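Local coordinates for class B carbapenemase GOB-18 (Elizabethkingia meningoseptica, PDB 5K0W), which probably hydrolyses beta-lactam antibiotics, carbapenems among them, as a dizinc metallo-beta-lactamase of subclass B3, at residues T104-L107 with Q108-T112; K159-G163 with N164-T168; F245-H248 with E249-E253; P256-P259 with Q260-M263. All blocks are in the same frame, centred on the assembly; numbering follows the deposited sequence.

How the contacts relate
Contacts 3 and 4 adjoin: their centres lie about 10 Å apart, and each pairs a short helical turn with the chain just before it. Phe-245 CD2 of contact 3 meets Phe-262 CD1 of contact 4 at 3.9 Å, and Lys-250 NZ lies 3.1 Å from Leu-261 O. Contacts 1 and 2 stand apart from this pair and from each other, with nearest atoms about 13 Å apart between contacts 1 and 2. Contacts 1 and 3 come nearest the metals: Gly-105 in contact 1 and the side chain of Phe-245 in contact 3 each lie about 11 Å from a bound zinc ion. Contacts 2 and 4 are remote from the zinc ligands.

Contact 1. Residues T104-L107 with Q108-T112; sequences TGAL and QDFKT
Leu-107 and Ala-106 hand their backbone carbonyls to the next turn of the chain. Lys-111 N donates to Leu-107 O at 3.0 Å from a position tilted 29° off the carbonyl plane, while Phe-110 N reaches Ala-106 O at 2.9 Å and lies in that carbonyl's plane. CB of Ala-106 rests 4.0 Å from CD2 of the Phe-110 ring. The same ring carbon approaches Ala-106 O obliquely, at 3.3 Å. These bonds open helix 107-114, and Ala-106, within the type I turn from Thr-104 to Leu-107, is at the N-cap position; in the metallo-beta-lactamase fold this helix follows the segment that carries the zinc ligands Gln-98, His-100, Asp-102 and His-103. Gln-108 N is linked to Thr-104 O, four residues back, through water 1, which accepts from the amide at 3.0 Å and donates to the carbonyl. The Gln-108 side chain runs with CG anti to its amide nitrogen (chi1 -171°) and touches Lys-146 and Val-148. Asp-109 CB lies 3.3 Å from Ala-106 O, while its carboxylate forms a salt bridge with Lys-146. Leu-107 packs on Leu-94 and Leu-128, and Phe-110 meets Phe-74 edge-to-face.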
# COMPACT_ATOMS: atom_id res chain seq x y z
N THR A 104 0.86 -7.82 1.80
CA THR A 104 0.99 -8.90 0.81
C THR A 104 0.42 -10.25 1.27
O THR A 104 0.43 -11.19 0.48
CB THR A 104 2.48 -9.14 0.48
OG1 THR A 104 3.13 -9.62 1.66
CG2 THR A 104 3.20 -7.91 -0.03
N GLY A 105 0.07 -10.39 2.54
CA GLY A 105 -0.38 -11.66 3.10
C GLY A 105 -1.51 -12.39 2.38
O GLY A 105 -1.51 -13.63 2.36
N ALA A 106 -2.49 -11.66 1.80
CA ALA A 106 -3.61 -12.27 1.10
C ALA A 106 -3.47 -12.24 -0.41
O ALA A 106 -4.39 -12.67 -1.10
CB ALA A 106 -4.91 -11.64 1.53
N LEU A 107 -2.31 -11.78 -0.92
CA LEU A 107 -2.01 -11.62 -2.35
C LEU A 107 -2.11 -12.88 -3.16
O LEU A 107 -2.66 -12.84 -4.26
CB LEU A 107 -0.63 -11.00 -2.55
CG LEU A 107 -0.57 -9.55 -2.96
CD1 LEU A 107 0.87 -9.09 -3.02
CD2 LEU A 107 -1.22 -9.32 -4.32
N GLN A 108 -1.55 -14.00 -2.65
CA GLN A 108 -1.61 -15.28 -3.34
C GLN A 108 -3.03 -15.82 -3.31
O GLN A 108 -3.51 -16.30 -4.34
CB GLN A 108 -0.62 -16.30 -2.74
CG GLN A 108 -0.49 -17.59 -3.57
CD GLN A 108 -0.07 -17.37 -5.00
OE1 GLN A 108 0.36 -16.30 -5.39
NE2 GLN A 108 -0.22 -18.38 -5.83
N ASP A 109 -3.71 -15.69 -2.15
CA ASP A 109 -5.09 -16.11 -1.93
C ASP A 109 -5.99 -15.42 -2.96
O ASP A 109 -6.81 -16.09 -3.59
CB ASP A 109 -5.52 -15.76 -0.48
CG ASP A 109 -4.75 -16.47 0.63
OD1 ASP A 109 -4.14 -17.54 0.36
OD2 ASP A 109 -4.81 -16.00 1.80
N PHE A 110 -5.77 -14.11 -3.20
CA PHE A 110 -6.50 -13.33 -4.20
C PHE A 110 -6.16 -13.76 -5.62
O PHE A 110 -7.08 -14.00 -6.42
CB PHE A 110 -6.29 -11.82 -4.03
CG PHE A 110 -7.31 -11.20 -3.11
CD1 PHE A 110 -8.63 -11.04 -3.52
CD2 PHE A 110 -6.96 -10.79 -1.83
CE1 PHE A 110 -9.59 -10.50 -2.65
CE2 PHE A 110 -7.92 -10.24 -0.97
CZ PHE A 110 -9.23 -10.10 -1.39
N LYS A 111 -4.85 -13.89 -5.94
CA LYS A 111 -4.39 -14.30 -7.28
C LYS A 111 -4.97 -15.63 -7.75
O LYS A 111 -5.39 -15.72 -8.90
CB LYS A 111 -2.86 -14.28 -7.40
CG LYS A 111 -2.40 -13.90 -8.79
CD LYS A 111 -0.94 -14.22 -9.00
CE LYS A 111 -0.60 -14.42 -10.45
NZ LYS A 111 0.77 -14.99 -10.62
N THR A 112 -5.03 -16.65 -6.85
CA THR A 112 -5.56 -17.97 -7.18
C THR A 112 -7.09 -17.99 -7.30
O THR A 112 -7.62 -18.54 -8.26
CB THR A 112 -5.01 -19.12 -6.26
OG1 THR A 112 -5.51 -19.01 -4.93
CG2 THR A 112 -3.50 -19.19 -6.23
O HOH W 1 0.66 -13.79 -0.70

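Contact 2. Residues K159-G163 with N164-T168; sequences KIKLG and NITLT
The flat groups that meet between Ile-160 and Leu-167 are peptide units, not rings. Ile-160 N donates to Leu-167 O at 2.8 Å, and Leu-167 N to Ile-160 O at 2.9 Å, each donor lying in the plane of the carbonyl it meets. Nearer the turn, Leu-162 N reaches Ile-165 O at 3.3 Å, whereas the return bond from Ile-165 N to Leu-162 O is weak. On one face of the ribbon Lys-159, Lys-161, Thr-166 and Thr-168 stand together. Lys-159 bends at chi2 (88°) and again at chi4 to bring NZ alongside Thr-168, where it donates to OG1 at 3.0 Å, and its CG touches Thr-166 CG2 at 3.8 Å. Lys-161 runs alongside Thr-166, CE 3.4 Å from OG1. The other face carries Ile-160, Leu-162, Ile-165 and Leu-167; there Ile-160 CD1 comes 4.2 Å from Leu-167 CB, and Ile-57, Ile-93 and Leu-95 of the seven-stranded sheet pack against this apolar side. With Gly-163 and Asn-164 at its corners and the strands antiparallel at 161°, this is a beta hairpin closed by a two-residue type II' turn, on the edge of the second sheet of the alpha-beta/beta-alpha sandwich of the metallo-beta-lactamase fold.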
# COMPACT_ATOMS: atom_id res chain seq x y z
N LYS A 159 2.09 3.63 -16.44
CA LYS A 159 0.63 3.75 -16.41
C LYS A 159 -0.06 2.38 -16.39
O LYS A 159 0.30 1.49 -17.15
CB LYS A 159 0.15 4.59 -17.61
CG LYS A 159 0.14 6.10 -17.38
CD LYS A 159 1.46 6.76 -17.72
CE LYS A 159 1.40 8.27 -17.64
NZ LYS A 159 1.68 8.78 -16.27
N ILE A 160 -1.05 2.21 -15.48
CA ILE A 160 -1.88 1.00 -15.35
C ILE A 160 -3.28 1.46 -15.77
O ILE A 160 -3.82 2.42 -15.20
CB ILE A 160 -1.89 0.38 -13.92
CG1 ILE A 160 -0.46 0.13 -13.36
CG2 ILE A 160 -2.73 -0.90 -13.86
CD1 ILE A 160 -0.04 1.12 -12.27
N LYS A 161 -3.85 0.80 -16.78
CA LYS A 161 -5.16 1.21 -17.30
C LYS A 161 -6.19 0.09 -17.26
O LYS A 161 -5.88 -1.06 -17.56
CB LYS A 161 -5.02 1.80 -18.72
CG LYS A 161 -3.97 2.90 -18.84
CD LYS A 161 -3.89 3.49 -20.24
CE LYS A 161 -4.49 4.88 -20.33
NZ LYS A 161 -3.45 5.94 -20.39
N LEU A 162 -7.42 0.43 -16.86
CA LEU A 162 -8.58 -0.48 -16.76
C LEU A 162 -9.78 0.44 -16.84
O LEU A 162 -9.95 1.31 -15.98
CB LEU A 162 -8.55 -1.28 -15.43
CG LEU A 162 -9.55 -2.44 -15.29
CD1 LEU A 162 -9.13 -3.63 -16.12
CD2 LEU A 162 -9.70 -2.85 -13.85
N GLY A 163 -10.54 0.33 -17.92
CA GLY A 163 -11.66 1.25 -18.17
C GLY A 163 -11.13 2.65 -18.42
O GLY A 163 -10.06 2.81 -19.03
N ASN A 164 -11.83 3.67 -17.90
CA ASN A 164 -11.43 5.08 -18.04
C ASN A 164 -10.38 5.47 -16.99
O ASN A 164 -9.69 6.48 -17.17
CB ASN A 164 -12.64 6.01 -17.93
CG ASN A 164 -13.83 5.61 -18.76
OD1 ASN A 164 -14.91 5.36 -18.23
ND2 ASN A 164 -13.67 5.59 -20.08
N ILE A 165 -10.25 4.65 -15.92
CA ILE A 165 -9.29 4.80 -14.83
C ILE A 165 -7.87 4.56 -15.33
O ILE A 165 -7.62 3.57 -16.04
CB ILE A 165 -9.69 3.84 -13.66
CG1 ILE A 165 -10.78 4.46 -12.75
CG2 ILE A 165 -8.49 3.31 -12.86
CD1 ILE A 165 -10.31 5.59 -11.72
N THR A 166 -6.94 5.47 -14.98
CA THR A 166 -5.51 5.39 -15.28
C THR A 166 -4.74 5.70 -14.00
O THR A 166 -4.90 6.79 -13.44
CB THR A 166 -5.09 6.34 -16.43
OG1 THR A 166 -5.94 6.14 -17.56
CG2 THR A 166 -3.63 6.13 -16.84
N LEU A 167 -3.91 4.75 -13.55
CA LEU A 167 -3.09 4.91 -12.37
C LEU A 167 -1.64 5.07 -12.78
O LEU A 167 -1.19 4.40 -13.71
CB LEU A 167 -3.22 3.67 -11.46
CG LEU A 167 -4.12 3.81 -10.26
CD1 LEU A 167 -5.56 3.71 -10.65
CD2 LEU A 167 -3.86 2.71 -9.29
N THR A 168 -0.92 5.94 -12.10
CA THR A 168 0.50 6.15 -12.37
C THR A 168 1.25 5.68 -11.15
O THR A 168 0.92 6.08 -10.02
CB THR A 168 0.81 7.64 -12.70
OG1 THR A 168 0.06 8.03 -13.84
CG2 THR A 168 2.28 7.89 -12.99

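Contact 3. Residues F245-H248 with E249-E253; sequences FDLH and EKRKE
Helix 247-250 is a single short turn downstream of the zinc ligand His-241, and its opening and closing bonds make up this contact. Asp-246, at the N-cap position, supplies its carbonyl to Lys-250 N at 3.1 Å, with a weak second bond from Glu-249 N. Leu-247 O then takes Arg-251 N at 3.0 Å, and Arg-251 turns out of helical geometry. The Lys-250 side chain has CG beside the backbone nitrogen (chi1 -78°) and is extended beyond it, running back past the cap carbonyls: CG is 3.3 Å from Asp-246 O, and NZ donates to Phe-245 O at 2.9 Å, tilted 17° from that carbonyl's plane. NZ also forms a salt bridge with Asp-264. Asp-246 OD1 and Glu-249 OE2, like charges 3.9 Å apart, probably repel each other mildly; their carboxylate planes are 21° apart. Leu-247 and Arg-251 lie side by side, with CD1 3.9 Å from CD. Water 2 sits in the plane of the His-248 ring, 2.9 Å from ND1, and links it to Arg-251 O. His-248 NE2 is hydrogen-bonded to Tyr-50 O and the ring stacks on that tyrosine; Arg-251 NH1 is hydrogen-bonded to Asp-255 O, and Arg-251 makes a cation-pi contact with Phe-38 of strand 38-41. Phe-245 packs against Trp-237, Val-238 and Ala-239 of strand 236-239, which seats the turn beside the edge of the five-stranded sheet.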
# COMPACT_ATOMS: atom_id res chain seq x y z
N PHE A 245 -3.08 8.52 7.99
CA PHE A 245 -3.95 9.57 7.50
C PHE A 245 -5.07 9.88 8.48
O PHE A 245 -6.03 10.56 8.13
CB PHE A 245 -4.44 9.31 6.07
CG PHE A 245 -5.23 8.05 5.80
CD1 PHE A 245 -4.60 6.82 5.71
CD2 PHE A 245 -6.59 8.11 5.54
CE1 PHE A 245 -5.32 5.66 5.42
CE2 PHE A 245 -7.31 6.96 5.23
CZ PHE A 245 -6.67 5.74 5.17
N ASP A 246 -4.90 9.42 9.75
CA ASP A 246 -5.78 9.63 10.90
C ASP A 246 -7.24 9.33 10.58
O ASP A 246 -8.11 10.17 10.82
CB ASP A 246 -5.62 11.06 11.46
CG ASP A 246 -4.19 11.51 11.66
OD1 ASP A 246 -3.51 10.94 12.54
OD2 ASP A 246 -3.77 12.47 10.97
N LEU A 247 -7.50 8.14 10.01
CA LEU A 247 -8.83 7.71 9.59
C LEU A 247 -9.83 7.69 10.73
O LEU A 247 -10.94 8.20 10.56
CB LEU A 247 -8.75 6.32 8.92
CG LEU A 247 -10.07 5.65 8.52
CD1 LEU A 247 -10.75 6.41 7.41
CD2 LEU A 247 -9.85 4.21 8.14
N HIS A 248 -9.43 7.12 11.89
CA HIS A 248 -10.30 6.97 13.07
C HIS A 248 -10.52 8.22 13.89
O HIS A 248 -11.43 8.24 14.73
CB HIS A 248 -9.89 5.75 13.90
CG HIS A 248 -9.63 4.53 13.07
ND1 HIS A 248 -10.64 3.92 12.35
CD2 HIS A 248 -8.46 3.91 12.81
CE1 HIS A 248 -10.05 2.92 11.70
NE2 HIS A 248 -8.75 2.88 11.95
N GLU A 249 -9.75 9.29 13.62
CA GLU A 249 -9.91 10.60 14.24
C GLU A 249 -10.87 11.44 13.38
O GLU A 249 -11.66 12.21 13.91
CB GLU A 249 -8.56 11.30 14.40
CG GLU A 249 -7.83 10.87 15.66
CD GLU A 249 -6.34 11.14 15.73
OE1 GLU A 249 -5.60 10.27 16.25
OE2 GLU A 249 -5.90 12.23 15.29
N LYS A 250 -10.80 11.23 12.05
CA LYS A 250 -11.60 11.89 11.02
C LYS A 250 -13.02 11.36 10.97
O LYS A 250 -13.95 12.15 10.77
CB LYS A 250 -10.96 11.67 9.64
CG LYS A 250 -9.79 12.57 9.38
CD LYS A 250 -9.04 12.11 8.15
CE LYS A 250 -7.91 13.06 7.90
NZ LYS A 250 -7.18 12.74 6.66
N ARG A 251 -13.20 10.03 11.09
CA ARG A 251 -14.53 9.41 11.01
C ARG A 251 -14.72 8.20 11.91
O ARG A 251 -13.76 7.59 12.37
CB ARG A 251 -14.92 9.08 9.55
CG ARG A 251 -14.19 7.89 8.93
CD ARG A 251 -14.44 7.70 7.44
NE ARG A 251 -15.84 7.39 7.13
CZ ARG A 251 -16.41 6.19 7.26
NH1 ARG A 251 -17.68 6.02 6.94
NH2 ARG A 251 -15.71 5.17 7.73
N LYS A 252 -16.00 7.87 12.14
CA LYS A 252 -16.45 6.69 12.86
C LYS A 252 -17.15 5.82 11.82
O LYS A 252 -17.56 6.34 10.78
CB LYS A 252 -17.43 7.07 14.00
CG LYS A 252 -16.99 6.60 15.38
CD LYS A 252 -16.06 7.60 16.11
CE LYS A 252 -15.53 7.05 17.42
NZ LYS A 252 -14.72 8.06 18.15
N GLU A 253 -17.24 4.51 12.02
CA GLU A 253 -17.94 3.65 11.07
C GLU A 253 -19.40 4.06 10.94
O GLU A 253 -20.02 4.51 11.92
CB GLU A 253 -17.82 2.17 11.47
CG GLU A 253 -16.39 1.68 11.36
CD GLU A 253 -16.10 0.47 12.21
OE1 GLU A 253 -16.52 -0.64 11.81
OE2 GLU A 253 -15.49 0.64 13.30
O HOH W 2 -13.32 5.12 12.08

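Contact 4. Residues P256-P259 with Q260-M263; sequences PYNP and QLFM
Backbone hydrogen bonds tie Asn-258 and Pro-259 to the residues three further on. Leu-261 N donates to Asn-258 O at 3.2 Å in a nearly straight bond, and Phe-262 N donates to Pro-259 O at 3.0 Å. Both donors stand well above the plane of the carbonyl they meet, by 41° and 46°, so neither lies on a lone pair. Side-chain contacts run from Leu-261 back to Asn-258 and, one residue further, i to i+4, from Met-263 to Pro-259. Leu-261 crosses the Asn-258 side chain at about a right angle: CG is 3.8 Å from the amide carbon CG and CD1 is 3.8 Å from CB. Leu-261 CG also lies 3.4 Å from Asn-258 O, an approach that comes with its own CG set beside the backbone nitrogen (chi1 -68°). Met-263 lays CG 3.6 Å from Pro-259 O, and in an apolar contact its methyl CE only just grazes the proline CB. The two i to i+3 backbone bonds belong to a short 3-10 turn in the loop that leads into the C-terminal helix 265-284, and Pro-259 suits its first position because it has no N-H to satisfy. Within each segment a neighbour also covers a ring face. Pro-259 CD sits 3.7 Å above the plane of the Tyr-257 ring, over its centre, and Leu-261 CB covers the centre of one face of Phe-262. Tyr-257 OH is hydrogen-bonded to Asp-188 and to Gly-42 N, and its ring makes a cation-pi contact with Arg-39. Pro-259, Phe-262 and Met-263 all touch Ile-236 of strand 236-239, while Pro-259 and Met-263 also meet Tyr-193.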
# COMPACT_ATOMS: atom_id res chain seq x y z
N PRO A 256 -21.41 9.20 6.71
CA PRO A 256 -21.71 9.28 5.27
C PRO A 256 -20.54 9.74 4.39
O PRO A 256 -19.55 10.27 4.90
CB PRO A 256 -22.86 10.28 5.21
CG PRO A 256 -22.64 11.16 6.38
CD PRO A 256 -22.12 10.25 7.46
N TYR A 257 -20.69 9.53 3.07
CA TYR A 257 -19.73 9.91 2.04
C TYR A 257 -19.27 11.36 2.26
O TYR A 257 -20.09 12.28 2.28
CB TYR A 257 -20.37 9.71 0.65
CG TYR A 257 -19.47 10.05 -0.52
CD1 TYR A 257 -18.28 9.36 -0.73
CD2 TYR A 257 -19.82 11.04 -1.43
CE1 TYR A 257 -17.45 9.66 -1.81
CE2 TYR A 257 -19.02 11.33 -2.53
CZ TYR A 257 -17.84 10.63 -2.72
OH TYR A 257 -17.01 10.93 -3.78
N ASN A 258 -17.97 11.54 2.51
CA ASN A 258 -17.35 12.84 2.80
C ASN A 258 -15.86 12.90 2.33
O ASN A 258 -14.95 12.87 3.16
CB ASN A 258 -17.49 13.15 4.33
CG ASN A 258 -17.14 14.55 4.76
OD1 ASN A 258 -16.60 15.38 4.02
ND2 ASN A 258 -17.46 14.86 6.01
N PRO A 259 -15.61 13.04 1.01
CA PRO A 259 -14.22 13.14 0.51
C PRO A 259 -13.34 14.21 1.15
O PRO A 259 -12.12 14.04 1.16
CB PRO A 259 -14.40 13.41 -0.98
CG PRO A 259 -15.71 12.88 -1.31
CD PRO A 259 -16.57 13.08 -0.12
N GLN A 260 -13.93 15.32 1.65
CA GLN A 260 -13.23 16.47 2.28
C GLN A 260 -12.46 16.12 3.53
O GLN A 260 -11.62 16.92 3.97
CB GLN A 260 -14.18 17.64 2.56
CG GLN A 260 -14.66 18.36 1.30
CD GLN A 260 -16.02 17.92 0.86
OE1 GLN A 260 -16.47 16.78 1.10
NE2 GLN A 260 -16.73 18.83 0.20
N LEU A 261 -12.72 14.94 4.11
CA LEU A 261 -11.99 14.43 5.27
C LEU A 261 -10.56 14.11 4.84
O LEU A 261 -9.64 14.25 5.64
CB LEU A 261 -12.64 13.14 5.81
CG LEU A 261 -14.01 13.25 6.45
CD1 LEU A 261 -14.66 11.89 6.54
CD2 LEU A 261 -13.93 13.91 7.84
N PHE A 262 -10.39 13.69 3.57
CA PHE A 262 -9.11 13.27 3.01
C PHE A 262 -8.44 14.32 2.12
O PHE A 262 -7.54 14.01 1.34
CB PHE A 262 -9.25 11.88 2.35
CG PHE A 262 -10.06 10.94 3.21
CD1 PHE A 262 -9.54 10.45 4.41
CD2 PHE A 262 -11.37 10.61 2.87
CE1 PHE A 262 -10.31 9.63 5.24
CE2 PHE A 262 -12.13 9.77 3.69
CZ PHE A 262 -11.59 9.28 4.87
N MET A 263 -8.83 15.59 2.32
CA MET A 263 -8.31 16.75 1.60
C MET A 263 -7.44 17.61 2.51
O MET A 263 -7.26 18.80 2.25
CB MET A 263 -9.47 17.56 1.02
CG MET A 263 -10.21 16.83 -0.04
SD MET A 263 -11.44 17.89 -0.80
CE MET A 263 -11.88 16.89 -2.16